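Local coordinates for probable secreted solute-binding lipoprotein (Streptomyces coelicolor, PDB 3I3V), which probably binds a solute outside the cell for uptake by a membrane transporter, at residues 100-105 with 281-286; 126-131 with 242-247; 176-181 with 210-215; 194-199 with 358-363; 274-279 with 352-357. All coordinates share one frame; numbering follows the deposited sequence.

Contact 1 of 5, residues 100-105 with 281-286; sequences RVLPAA and VIRAYT
The ring of Y285 lies against the first turn of helix 103-108, where L102, A104 and A105 together form a shallow apolar seat. A105 meets the root of the side chain: its CB sits 3.6 Å from Y285 CB, and its backbone N lies over one face of the ring, so the aromatic plane rests on the start of the helix. Farther out on the ring, A104 CB meets Y285 CE2 at 3.7 Å, while L102 CD2 approaches Y285 CE1 at 4.0 Å. The L102 and Y285 side chains cross at about a right angle. Two small methyls and one branched side chain thus leave room for a large, flat group. Y285 CG stands beside the backbone N and opposite the carbonyl carbon (chi1 -56°), which swings the ring toward the helix. The same L102 methyl comes within 4.3 Å of R283 NH2, so the arginine lies at the margin of the seat. L102 is the N-cap residue, and its O receives a weak bond from A105 N at 2.7 Å. Beyond the two segments, Y285 OH is hydrogen-bonded to Q353 OE1. With an alanine at Y285, A104 and L102 would probably face a gap and Q353 OE1 would lose its hydroxyl partner. Strand 280-284 is flanked in its sheet by strands 122-131 and 352-354, and the chain then passes to strand 289-292 of the other sheet. The contact therefore sets helix 103-108 against a connection between the two sheets, consistent with the interlobe region of a solute-binding protein.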
# COMPACT_ATOMS: atom_id res chain seq x y z
N ARG C 100 -9.61 -30.99 19.47
CA ARG C 100 -9.14 -32.12 18.68
C ARG C 100 -9.75 -33.34 19.37
O ARG C 100 -9.75 -34.44 18.83
CB ARG C 100 -7.61 -32.22 18.72
CG ARG C 100 -6.88 -31.28 17.79
CD ARG C 100 -7.04 -31.71 16.34
NE ARG C 100 -6.35 -32.97 16.07
CZ ARG C 100 -6.93 -34.05 15.54
NH1 ARG C 100 -8.22 -34.04 15.22
NH2 ARG C 100 -6.21 -35.14 15.34
N VAL C 101 -10.28 -33.11 20.58
CA VAL C 101 -10.88 -34.15 21.41
C VAL C 101 -12.42 -34.17 21.35
O VAL C 101 -13.06 -33.13 21.43
CB VAL C 101 -10.48 -33.95 22.89
CG1 VAL C 101 -10.97 -35.12 23.72
CG2 VAL C 101 -8.97 -33.78 23.01
N LEU C 102 -13.00 -35.36 21.23
CA LEU C 102 -14.45 -35.48 21.20
C LEU C 102 -14.99 -34.91 22.52
O LEU C 102 -14.55 -35.31 23.59
CB LEU C 102 -14.83 -36.96 21.06
CG LEU C 102 -15.18 -37.54 19.69
CD1 LEU C 102 -14.65 -36.67 18.57
CD2 LEU C 102 -14.61 -38.95 19.60
N PRO C 103 -15.97 -33.98 22.45
CA PRO C 103 -16.53 -33.39 23.67
C PRO C 103 -16.82 -34.38 24.79
O PRO C 103 -16.44 -34.14 25.94
CB PRO C 103 -17.79 -32.70 23.15
CG PRO C 103 -17.37 -32.24 21.80
CD PRO C 103 -16.67 -33.48 21.26
N ALA C 104 -17.48 -35.48 24.47
CA ALA C 104 -17.79 -36.50 25.47
C ALA C 104 -16.51 -37.11 26.05
O ALA C 104 -16.42 -37.40 27.24
CB ALA C 104 -18.67 -37.58 24.86
N ALA C 105 -15.51 -37.30 25.19
CA ALA C 105 -14.25 -37.87 25.65
C ALA C 105 -13.57 -36.94 26.65
O ALA C 105 -13.09 -37.39 27.70
CB ALA C 105 -13.33 -38.11 24.47
N VAL C 281 -25.88 -48.19 21.68
CA VAL C 281 -24.59 -48.84 21.50
C VAL C 281 -23.70 -48.29 22.62
O VAL C 281 -23.82 -47.13 23.00
CB VAL C 281 -23.92 -48.51 20.13
CG1 VAL C 281 -24.89 -48.80 18.99
CG2 VAL C 281 -23.46 -47.06 20.09
N ILE C 282 -22.81 -49.13 23.15
CA ILE C 282 -21.90 -48.71 24.20
C ILE C 282 -20.70 -47.97 23.61
O ILE C 282 -20.15 -48.38 22.59
CB ILE C 282 -21.34 -49.92 25.02
CG1 ILE C 282 -22.44 -50.54 25.87
CG2 ILE C 282 -20.18 -49.47 25.91
CD1 ILE C 282 -21.97 -51.75 26.67
N ARG C 283 -20.31 -46.87 24.25
CA ARG C 283 -19.15 -46.11 23.82
C ARG C 283 -18.43 -45.63 25.08
O ARG C 283 -19.05 -45.06 25.97
CB ARG C 283 -19.53 -44.92 22.94
CG ARG C 283 -20.00 -45.31 21.53
CD ARG C 283 -20.23 -44.09 20.63
NE ARG C 283 -18.99 -43.48 20.13
CZ ARG C 283 -18.93 -42.31 19.49
NH1 ARG C 283 -20.04 -41.62 19.26
NH2 ARG C 283 -17.77 -41.84 19.07
N ALA C 284 -17.13 -45.89 25.14
CA ALA C 284 -16.29 -45.47 26.26
C ALA C 284 -15.10 -44.75 25.64
O ALA C 284 -14.60 -45.16 24.59
CB ALA C 284 -15.83 -46.69 27.06
N TYR C 285 -14.65 -43.67 26.28
CA TYR C 285 -13.53 -42.90 25.76
C TYR C 285 -12.37 -42.88 26.73
O TYR C 285 -11.48 -42.04 26.62
CB TYR C 285 -13.98 -41.46 25.51
CG TYR C 285 -15.18 -41.34 24.60
CD1 TYR C 285 -15.06 -41.52 23.22
CD2 TYR C 285 -16.45 -41.08 25.12
CE1 TYR C 285 -16.16 -41.45 22.38
CE2 TYR C 285 -17.56 -41.01 24.28
CZ TYR C 285 -17.41 -41.20 22.91
OH TYR C 285 -18.52 -41.18 22.10
N THR C 286 -12.36 -43.81 27.69
CA THR C 286 -11.29 -43.82 28.67
C THR C 286 -10.33 -44.98 28.64
O THR C 286 -9.85 -45.44 29.68
CB THR C 286 -11.84 -43.64 30.11
OG1 THR C 286 -12.90 -44.58 30.35
CG2 THR C 286 -12.35 -42.21 30.29

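Contact 2 of 5, residues 126-131 with 242-247; sequences WPVAYN and AAVQSA
The indole of W126 overlaps the backbone of A247, whose C lies over one face of the ring and 3.4 Å from W126 CD1. The torsion that sets CG opposite the backbone N (chi1 -160°) places the indole there, with S246 OG at the ring edge. This is one end of an antiparallel strand pair in the mixed sheet of the solute-binding fold; the N-to-C directions of the short strands 128-131 and 244-246 differ by 166°. Four backbone bonds hold the register. A129 and Q245 form a hydrogen-bonded pair, with A129 N to Q245 O at 2.9 Å and a return bond from Q245 N to A129 O. On one side of this pair N131 N reaches A243 O at 2.8 Å, and on the other A247 N reaches P127 O at 3.1 Å. The non-hydrogen-bonded pairs, V128 with S246 and Y130 with V244, put their side chains on a common face. There V244 is shared: its CG1 meets V128 CG1 at 3.6 Å, and its CG2 meets Y130 CD1 at 3.8 Å. The Y130 and V244 side chains lie alongside each other and point the same way, and Y130 OH is bonded to G267 O. W126 also touches W172 and K176 of helix 172-182, so a glycine at W126 would probably uncover the A247 backbone and open a gap between the strand and that helix. Where the strands begin to part, a water bridges them: it donates to W126 O at 2.7 Å and accepts from S246 OG at 2.6 Å.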
# COMPACT_ATOMS: atom_id res chain seq x y z
N TRP C 126 -18.93 -50.08 20.82
CA TRP C 126 -19.44 -51.40 21.21
C TRP C 126 -20.86 -51.54 20.67
O TRP C 126 -21.82 -51.42 21.43
CB TRP C 126 -19.44 -51.47 22.73
CG TRP C 126 -19.48 -52.82 23.36
CD1 TRP C 126 -20.30 -53.87 23.05
CD2 TRP C 126 -18.71 -53.24 24.50
NE1 TRP C 126 -20.10 -54.91 23.93
CE2 TRP C 126 -19.13 -54.54 24.84
CE3 TRP C 126 -17.72 -52.62 25.28
CZ2 TRP C 126 -18.58 -55.25 25.91
CZ3 TRP C 126 -17.17 -53.33 26.35
CH2 TRP C 126 -17.61 -54.63 26.66
N PRO C 127 -21.01 -51.81 19.37
CA PRO C 127 -22.34 -51.95 18.76
C PRO C 127 -22.92 -53.38 18.69
O PRO C 127 -22.35 -54.33 19.22
CB PRO C 127 -22.13 -51.37 17.37
CG PRO C 127 -20.75 -51.94 17.03
CD PRO C 127 -19.97 -51.75 18.33
N VAL C 128 -24.06 -53.49 18.01
CA VAL C 128 -24.73 -54.76 17.81
C VAL C 128 -24.61 -55.17 16.34
O VAL C 128 -24.99 -54.42 15.44
CB VAL C 128 -26.24 -54.66 18.16
CG1 VAL C 128 -26.88 -56.03 18.07
CG2 VAL C 128 -26.42 -54.09 19.56
N ALA C 129 -24.06 -56.36 16.11
CA ALA C 129 -23.88 -56.89 14.76
C ALA C 129 -25.01 -57.87 14.43
O ALA C 129 -25.34 -58.74 15.24
CB ALA C 129 -22.53 -57.58 14.66
N TYR C 130 -25.59 -57.72 13.24
CA TYR C 130 -26.69 -58.56 12.76
C TYR C 130 -26.29 -59.29 11.48
O TYR C 130 -25.96 -58.66 10.47
CB TYR C 130 -27.93 -57.69 12.47
CG TYR C 130 -28.46 -56.93 13.67
CD1 TYR C 130 -29.49 -57.45 14.45
CD2 TYR C 130 -27.93 -55.69 14.02
CE1 TYR C 130 -29.99 -56.75 15.54
CE2 TYR C 130 -28.42 -54.99 15.12
CZ TYR C 130 -29.45 -55.52 15.87
OH TYR C 130 -29.95 -54.83 16.95
N ASN C 131 -26.33 -60.61 11.52
CA ASN C 131 -25.98 -61.42 10.35
C ASN C 131 -27.19 -61.46 9.40
O ASN C 131 -28.21 -62.08 9.70
CB ASN C 131 -25.58 -62.83 10.83
CG ASN C 131 -25.20 -63.76 9.68
OD1 ASN C 131 -24.46 -64.73 9.86
ND2 ASN C 131 -25.72 -63.48 8.49
N ALA C 242 -25.50 -68.47 15.51
CA ALA C 242 -26.34 -67.43 16.11
C ALA C 242 -26.22 -66.24 15.17
O ALA C 242 -25.16 -66.01 14.60
CB ALA C 242 -25.85 -67.06 17.50
N ALA C 243 -27.30 -65.48 15.02
CA ALA C 243 -27.33 -64.35 14.09
C ALA C 243 -27.07 -62.96 14.66
O ALA C 243 -26.81 -62.03 13.90
CB ALA C 243 -28.65 -64.35 13.35
N VAL C 244 -27.16 -62.79 15.97
CA VAL C 244 -26.93 -61.46 16.54
C VAL C 244 -25.89 -61.49 17.65
O VAL C 244 -25.83 -62.44 18.43
CB VAL C 244 -28.22 -60.85 17.10
CG1 VAL C 244 -27.96 -59.40 17.54
CG2 VAL C 244 -29.32 -60.89 16.06
N GLN C 245 -25.09 -60.43 17.72
CA GLN C 245 -24.06 -60.37 18.74
C GLN C 245 -23.66 -58.95 19.06
O GLN C 245 -23.30 -58.19 18.17
CB GLN C 245 -22.82 -61.11 18.26
CG GLN C 245 -21.66 -61.02 19.22
CD GLN C 245 -20.36 -61.51 18.60
OE1 GLN C 245 -19.51 -62.07 19.29
NE2 GLN C 245 -20.21 -61.30 17.30
N SER C 246 -23.72 -58.60 20.34
CA SER C 246 -23.28 -57.28 20.77
C SER C 246 -21.82 -57.46 21.18
O SER C 246 -21.51 -58.36 21.97
CB SER C 246 -24.09 -56.81 21.97
OG SER C 246 -23.54 -55.60 22.47
N ALA C 247 -20.91 -56.64 20.68
CA ALA C 247 -19.53 -56.83 21.06
C ALA C 247 -18.63 -55.66 20.69
O ALA C 247 -18.94 -54.92 19.77
CB ALA C 247 -19.01 -58.11 20.43
O HOH W 1 -23.90 -53.04 22.12

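Contact 3 of 5, residues 176-181 with 210-215; sequences KLLAQI and EYFAHL
L178 lies over one face of the F212 ring: its CD2 stands 3.5 Å from the centroid of the F212 ring and only 14° off the ring normal, a CH-pi contact almost over the centre. The two side chains cross at about a right angle. L178 CG is turned opposite its backbone N (chi1 -159°), which carries the CD2 branch across to the other helix. I181 approaches the same ring differently. Its CD1 lies in the ring plane, at the edge, 3.9 Å from F212 CD1, so the phenyl group is met by one methyl over a face and by another at its rim. The other branch of I181 points elsewhere: CG2 meets Y211 CD2 at 3.8 Å and L215 CD1 at 4.2 Å. One isoleucine thereby fits between three residues of the facing helix, its two branches divided between F212 on one hand and Y211 with L215 on the other. No hydrogen bond crosses the contact, and every touching residue is buried, so the join is purely apolar. The short helix axes pass 9.9 Å apart at 120°, a steep crossing whose nearest backbone approach is at I181 and F212. Outward, F212 meets F377 of helix 363-377 edge-to-face, and L215 packs on L150 and I151 of helix 147-159. Helix 172-182 also carries L177 and Q180 against S246, so helix 172-182 lies between strand 242-246 and helix 203-217.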
# COMPACT_ATOMS: atom_id res chain seq x y z
N LYS C 176 -21.89 -56.69 30.59
CA LYS C 176 -21.97 -55.42 29.87
C LYS C 176 -23.27 -55.28 29.05
O LYS C 176 -23.85 -54.19 28.97
CB LYS C 176 -20.77 -55.26 28.93
CG LYS C 176 -19.90 -54.04 29.22
CD LYS C 176 -19.14 -54.15 30.54
CE LYS C 176 -18.04 -55.17 30.45
NZ LYS C 176 -17.37 -55.41 31.76
N LEU C 177 -23.74 -56.38 28.45
CA LEU C 177 -24.96 -56.35 27.65
C LEU C 177 -26.19 -56.13 28.53
O LEU C 177 -27.10 -55.39 28.16
CB LEU C 177 -25.14 -57.66 26.86
CG LEU C 177 -25.75 -57.59 25.45
CD1 LEU C 177 -26.58 -58.84 25.20
CD2 LEU C 177 -26.63 -56.36 25.27
N LEU C 178 -26.20 -56.77 29.70
CA LEU C 178 -27.31 -56.63 30.66
C LEU C 178 -27.39 -55.17 31.11
O LEU C 178 -28.47 -54.60 31.22
CB LEU C 178 -27.08 -57.50 31.90
CG LEU C 178 -28.25 -57.92 32.81
CD1 LEU C 178 -27.79 -57.79 34.24
CD2 LEU C 178 -29.51 -57.08 32.58
N ALA C 179 -26.23 -54.59 31.39
CA ALA C 179 -26.16 -53.20 31.84
C ALA C 179 -26.58 -52.25 30.73
O ALA C 179 -27.16 -51.20 30.99
CB ALA C 179 -24.74 -52.88 32.31
N GLN C 180 -26.30 -52.62 29.48
CA GLN C 180 -26.69 -51.77 28.36
C GLN C 180 -28.21 -51.81 28.17
O GLN C 180 -28.86 -50.78 27.96
CB GLN C 180 -25.98 -52.24 27.08
CG GLN C 180 -26.72 -51.87 25.80
CD GLN C 180 -25.90 -52.08 24.55
OE1 GLN C 180 -24.86 -52.76 24.57
NE2 GLN C 180 -26.36 -51.50 23.45
N ILE C 181 -28.78 -53.01 28.23
CA ILE C 181 -30.22 -53.18 28.07
C ILE C 181 -30.92 -52.46 29.22
O ILE C 181 -31.88 -51.71 29.00
CB ILE C 181 -30.61 -54.69 28.02
CG1 ILE C 181 -29.88 -55.35 26.83
CG2 ILE C 181 -32.12 -54.84 27.84
CD1 ILE C 181 -30.00 -56.87 26.76
N GLU C 210 -37.17 -54.93 33.75
CA GLU C 210 -38.40 -55.56 33.27
C GLU C 210 -38.17 -55.86 31.80
O GLU C 210 -38.36 -56.98 31.33
CB GLU C 210 -39.61 -54.62 33.37
CG GLU C 210 -40.09 -54.27 34.77
CD GLU C 210 -41.33 -53.37 34.74
OE1 GLU C 210 -41.75 -52.90 35.82
OE2 GLU C 210 -41.89 -53.13 33.64
N TYR C 211 -37.76 -54.83 31.07
CA TYR C 211 -37.51 -54.97 29.65
C TYR C 211 -36.59 -56.16 29.42
O TYR C 211 -36.90 -57.06 28.64
CB TYR C 211 -36.90 -53.68 29.09
CG TYR C 211 -36.62 -53.74 27.61
CD1 TYR C 211 -37.51 -54.38 26.73
CD2 TYR C 211 -35.47 -53.15 27.07
CE1 TYR C 211 -37.26 -54.43 25.36
CE2 TYR C 211 -35.21 -53.19 25.70
CZ TYR C 211 -36.11 -53.83 24.85
OH TYR C 211 -35.85 -53.88 23.50
N PHE C 212 -35.47 -56.18 30.13
CA PHE C 212 -34.52 -57.28 30.00
C PHE C 212 -35.18 -58.63 30.24
O PHE C 212 -35.00 -59.56 29.46
CB PHE C 212 -33.37 -57.13 30.99
CG PHE C 212 -32.44 -58.30 31.00
CD1 PHE C 212 -31.44 -58.42 30.04
CD2 PHE C 212 -32.58 -59.31 31.95
CE1 PHE C 212 -30.60 -59.53 30.02
CE2 PHE C 212 -31.74 -60.42 31.94
CZ PHE C 212 -30.75 -60.53 30.97
N ALA C 213 -35.92 -58.73 31.34
CA ALA C 213 -36.60 -59.98 31.71
C ALA C 213 -37.60 -60.42 30.65
O ALA C 213 -37.78 -61.61 30.42
CB ALA C 213 -37.30 -59.81 33.05
N HIS C 214 -38.25 -59.45 30.02
CA HIS C 214 -39.22 -59.73 28.98
C HIS C 214 -38.47 -60.36 27.80
O HIS C 214 -38.78 -61.47 27.38
CB HIS C 214 -39.93 -58.43 28.57
CG HIS C 214 -41.08 -58.62 27.62
ND1 HIS C 214 -42.02 -59.62 27.77
CD2 HIS C 214 -41.45 -57.91 26.53
CE1 HIS C 214 -42.92 -59.52 26.81
NE2 HIS C 214 -42.60 -58.49 26.04
N LEU C 215 -37.46 -59.66 27.29
CA LEU C 215 -36.66 -60.16 26.16
C LEU C 215 -36.11 -61.55 26.41
O LEU C 215 -36.27 -62.45 25.59
CB LEU C 215 -35.51 -59.19 25.86
CG LEU C 215 -35.91 -57.81 25.32
CD1 LEU C 215 -34.68 -56.92 25.20
CD2 LEU C 215 -36.58 -57.98 23.97

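Contact 4 of 5, residues 194-199 with 358-363; sequences VYSTGD and DVYVPP
S196 and Y360 meet through the hydroxyl of one and the CB of the other, S196 OG standing 3.4 Å from Y360 CB. The S196 side chain has OG opposite its carbonyl carbon (chi1 -81°), which turns the hydroxyl back along its own helix, where it is hydrogen-bonded to R192 O; toward Y360 it therefore makes only a van der Waals approach. The backbones add a CA-H...O contact, S196 CA to Y360 O at 3.5 Å, nearly straight with 162° at the hydrogen. The S196 hydroxyl lies nearer the CB of Y360 than its ring, which leads away from the helix. V361 divides its methyls: CG1 is opposite the backbone N, and CG2, beside that N, comes to 4.2 Å from Y195 CB and 3.9 Å from Y195 O. P362 completes the surface, its CG resting 3.8 Å from S196 O and its CD 4.0 Å from Y195 O. No hydrogen bond joins the two segments. Y195 O is satisfied instead by Y394 OH, and the Y195 ring meets F200 edge-to-face while its side chain packs on A179 and I182 of helix 172-182. The last turn of helix 188-197 is closed by G198, whose N bonds V194 O and whose positive phi suits glycine. The contact thus lays that C-terminal turn against the loop leading from strand 352-354 into helix 363-377.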
# COMPACT_ATOMS: atom_id res chain seq x y z
N VAL C 194 -26.56 -45.42 39.26
CA VAL C 194 -26.94 -46.82 39.43
C VAL C 194 -25.73 -47.73 39.62
O VAL C 194 -25.66 -48.46 40.61
CB VAL C 194 -27.77 -47.33 38.22
CG1 VAL C 194 -28.11 -48.80 38.40
CG2 VAL C 194 -29.04 -46.53 38.09
N TYR C 195 -24.78 -47.69 38.70
CA TYR C 195 -23.60 -48.56 38.79
C TYR C 195 -22.54 -48.15 39.78
O TYR C 195 -21.63 -48.93 40.05
CB TYR C 195 -23.00 -48.76 37.40
CG TYR C 195 -23.86 -49.68 36.59
CD1 TYR C 195 -23.76 -51.06 36.74
CD2 TYR C 195 -24.88 -49.17 35.78
CE1 TYR C 195 -24.66 -51.92 36.13
CE2 TYR C 195 -25.79 -50.02 35.17
CZ TYR C 195 -25.68 -51.39 35.35
OH TYR C 195 -26.60 -52.23 34.80
N SER C 196 -22.64 -46.94 40.33
CA SER C 196 -21.67 -46.48 41.32
C SER C 196 -22.10 -46.88 42.74
O SER C 196 -21.27 -47.29 43.55
CB SER C 196 -21.52 -44.95 41.28
OG SER C 196 -20.64 -44.55 40.24
N THR C 197 -23.40 -46.76 43.00
CA THR C 197 -23.98 -47.06 44.32
C THR C 197 -24.65 -48.43 44.43
O THR C 197 -24.92 -48.90 45.54
CB THR C 197 -25.01 -45.99 44.68
OG1 THR C 197 -26.10 -46.05 43.75
CG2 THR C 197 -24.39 -44.60 44.63
N GLY C 198 -24.95 -49.04 43.29
CA GLY C 198 -25.61 -50.34 43.28
C GLY C 198 -27.08 -50.19 43.64
O GLY C 198 -27.66 -51.08 44.26
N ASP C 199 -27.67 -49.07 43.24
CA ASP C 199 -29.08 -48.79 43.52
C ASP C 199 -29.95 -49.07 42.30
O ASP C 199 -30.23 -48.18 41.49
CB ASP C 199 -29.22 -47.34 43.96
CG ASP C 199 -30.66 -46.95 44.27
OD1 ASP C 199 -31.41 -47.80 44.79
OD2 ASP C 199 -31.01 -45.79 44.01
N ASP C 358 -17.75 -50.13 33.77
CA ASP C 358 -16.41 -50.38 34.30
C ASP C 358 -15.77 -49.36 35.24
O ASP C 358 -15.44 -49.68 36.38
CB ASP C 358 -15.47 -50.67 33.14
CG ASP C 358 -15.83 -51.95 32.43
OD1 ASP C 358 -17.03 -52.27 32.36
OD2 ASP C 358 -14.91 -52.64 31.94
N VAL C 359 -15.59 -48.14 34.75
CA VAL C 359 -14.95 -47.10 35.55
C VAL C 359 -15.67 -46.77 36.85
O VAL C 359 -15.03 -46.39 37.82
CB VAL C 359 -14.84 -45.77 34.75
CG1 VAL C 359 -13.55 -45.05 35.12
CG2 VAL C 359 -14.93 -46.05 33.25
N TYR C 360 -16.99 -46.93 36.86
CA TYR C 360 -17.79 -46.59 38.04
C TYR C 360 -18.10 -47.70 39.03
O TYR C 360 -18.49 -47.43 40.17
CB TYR C 360 -19.11 -45.95 37.59
CG TYR C 360 -18.95 -44.97 36.44
CD1 TYR C 360 -18.99 -45.41 35.12
CD2 TYR C 360 -18.73 -43.62 36.69
CE1 TYR C 360 -18.80 -44.52 34.06
CE2 TYR C 360 -18.54 -42.71 35.64
CZ TYR C 360 -18.58 -43.17 34.32
OH TYR C 360 -18.40 -42.28 33.28
N VAL C 361 -17.93 -48.95 38.61
CA VAL C 361 -18.20 -50.07 39.49
C VAL C 361 -17.06 -50.29 40.48
O VAL C 361 -15.93 -50.55 40.07
CB VAL C 361 -18.40 -51.38 38.67
CG1 VAL C 361 -18.60 -52.54 39.62
CG2 VAL C 361 -19.61 -51.25 37.73
N PRO C 362 -17.34 -50.19 41.79
CA PRO C 362 -16.28 -50.40 42.79
C PRO C 362 -15.69 -51.77 42.50
O PRO C 362 -16.43 -52.74 42.32
CB PRO C 362 -17.05 -50.37 44.11
CG PRO C 362 -18.20 -49.44 43.82
CD PRO C 362 -18.63 -49.89 42.44
N PRO C 363 -14.35 -51.88 42.44
CA PRO C 363 -13.72 -53.17 42.15
C PRO C 363 -14.26 -54.34 42.97
O PRO C 363 -14.32 -55.48 42.50
CB PRO C 363 -12.24 -52.90 42.43
CG PRO C 363 -12.09 -51.45 42.09
CD PRO C 363 -13.33 -50.85 42.71

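Contact 5 of 5, residues 274-279 with 352-357; sequences AAHDGP and SQVLLP
S352 N donates to P279 O at 2.6 Å with an angle of 158° at the hydrogen, the one firm hydrogen bond between the loop 274-279 and the strand 352-354. A second pairing, G278 N to S352 OG, is weak and rests on a doubtfully placed nitrogen. Beside it, S352 CB packs on H276 CB at 3.5 Å. The imidazole of H276 then reaches over V354: CG1 of V354 lies 4.1 Å from the centroid of the H276 ring, 22° off its normal, a CH-pi contact over one face, and the two side chains cross at about a right angle. What fixes the ring lies one shell farther out. A275 CB lies toward the rim of the opposite face, so the ring has a neighbour on each side, and it is held at NE2 by a hydrogen bond to Q183 O. P279 follows a cis peptide bond, and G278 before it has positive phi, which favours glycine. Immediately after this bend the chain enters strand 280-284, where V281 bonds the backbones of S352 and V354. One residue bonded to two residues two apart on the neighbouring strand is the parallel-strand pattern, here between 280-284 and 352-354 in the mixed sheet of a solute-binding protein.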
# COMPACT_ATOMS: atom_id res chain seq x y z
N ALA C 274 -38.30 -45.42 25.88
CA ALA C 274 -36.91 -45.51 26.30
C ALA C 274 -36.38 -44.11 26.57
O ALA C 274 -37.03 -43.12 26.21
CB ALA C 274 -36.08 -46.19 25.22
N ALA C 275 -35.21 -44.01 27.20
CA ALA C 275 -34.62 -42.72 27.50
C ALA C 275 -33.61 -42.29 26.44
O ALA C 275 -32.79 -41.41 26.67
CB ALA C 275 -33.94 -42.76 28.87
N HIS C 276 -33.68 -42.91 25.26
CA HIS C 276 -32.75 -42.58 24.17
C HIS C 276 -33.49 -42.61 22.85
O HIS C 276 -34.45 -43.36 22.69
CB HIS C 276 -31.61 -43.59 24.11
CG HIS C 276 -30.99 -43.90 25.43
ND1 HIS C 276 -30.06 -43.09 26.03
CD2 HIS C 276 -31.19 -44.94 26.28
CE1 HIS C 276 -29.71 -43.61 27.19
NE2 HIS C 276 -30.38 -44.73 27.37
N ASP C 277 -33.04 -41.82 21.88
CA ASP C 277 -33.67 -41.84 20.57
C ASP C 277 -33.38 -43.23 19.99
O ASP C 277 -34.06 -43.66 19.07
CB ASP C 277 -33.09 -40.75 19.66
CG ASP C 277 -33.19 -39.37 20.28
OD1 ASP C 277 -34.18 -39.10 21.00
OD2 ASP C 277 -32.29 -38.54 20.03
N GLY C 278 -32.37 -43.89 20.58
CA GLY C 278 -31.94 -45.24 20.22
C GLY C 278 -32.07 -45.71 18.78
O GLY C 278 -32.52 -44.96 17.93
N PRO C 279 -31.70 -46.97 18.47
CA PRO C 279 -31.12 -48.03 19.31
C PRO C 279 -29.78 -47.66 19.95
O PRO C 279 -29.03 -46.83 19.42
CB PRO C 279 -30.99 -49.19 18.33
CG PRO C 279 -32.14 -48.96 17.41
CD PRO C 279 -32.02 -47.49 17.14
N SER C 352 -28.01 -44.47 19.65
CA SER C 352 -27.75 -43.70 20.87
C SER C 352 -26.68 -44.31 21.78
O SER C 352 -26.63 -45.52 21.98
CB SER C 352 -29.04 -43.53 21.67
OG SER C 352 -30.00 -42.80 20.93
N GLN C 353 -25.84 -43.44 22.34
CA GLN C 353 -24.76 -43.87 23.22
C GLN C 353 -25.22 -44.17 24.63
O GLN C 353 -25.98 -43.40 25.21
CB GLN C 353 -23.70 -42.77 23.38
CG GLN C 353 -22.89 -42.40 22.17
CD GLN C 353 -21.87 -41.33 22.51
OE1 GLN C 353 -21.06 -41.49 23.43
NE2 GLN C 353 -21.91 -40.21 21.79
N VAL C 354 -24.76 -45.29 25.17
CA VAL C 354 -25.05 -45.63 26.56
C VAL C 354 -23.69 -45.81 27.22
O VAL C 354 -22.67 -45.89 26.53
CB VAL C 354 -25.92 -46.89 26.72
CG1 VAL C 354 -27.29 -46.63 26.13
CG2 VAL C 354 -25.25 -48.09 26.07
N LEU C 355 -23.66 -45.91 28.53
CA LEU C 355 -22.38 -46.00 29.20
C LEU C 355 -21.78 -47.37 29.51
O LEU C 355 -22.49 -48.38 29.61
CB LEU C 355 -22.45 -45.10 30.44
CG LEU C 355 -22.06 -45.51 31.86
CD1 LEU C 355 -22.23 -44.29 32.75
CD2 LEU C 355 -22.94 -46.64 32.35
N LEU C 356 -20.45 -47.38 29.62
CA LEU C 356 -19.69 -48.57 29.98
C LEU C 356 -19.48 -48.44 31.49
O LEU C 356 -18.74 -47.58 31.95
CB LEU C 356 -18.33 -48.58 29.27
CG LEU C 356 -17.44 -49.74 29.75
CD1 LEU C 356 -18.12 -51.05 29.43
CD2 LEU C 356 -16.06 -49.68 29.10
N PRO C 357 -20.13 -49.31 32.28
CA PRO C 357 -20.04 -49.30 33.75
C PRO C 357 -18.67 -49.41 34.41
O PRO C 357 -18.45 -48.85 35.48
CB PRO C 357 -20.95 -50.46 34.15
CG PRO C 357 -21.91 -50.58 32.99
CD PRO C 357 -20.99 -50.41 31.82

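Contacts 2 and 3 are the buried ones, contacts 1 and 4 are partly buried, and contact 5 lies at the surface. Their chemistry follows: contact 1 is made by a tyrosine ring on small apolar side chains, contact 2 by regular backbone bonds, contact 3 by apolar side chains alone, over a ring face and at a ring edge, contact 4 by loop-to-helix packing, and contact 5 by one firm bond and an imidazole. Contacts 1, 2 and 5 reach the same sheet; a probable hydrogen bond of 2.7 Å joins I282 O to W126 N between contacts 1 and 2, and contacts 1 and 5 share neighbouring strands. Contacts 3 and 4 are tied by the K176-D358 salt bridge.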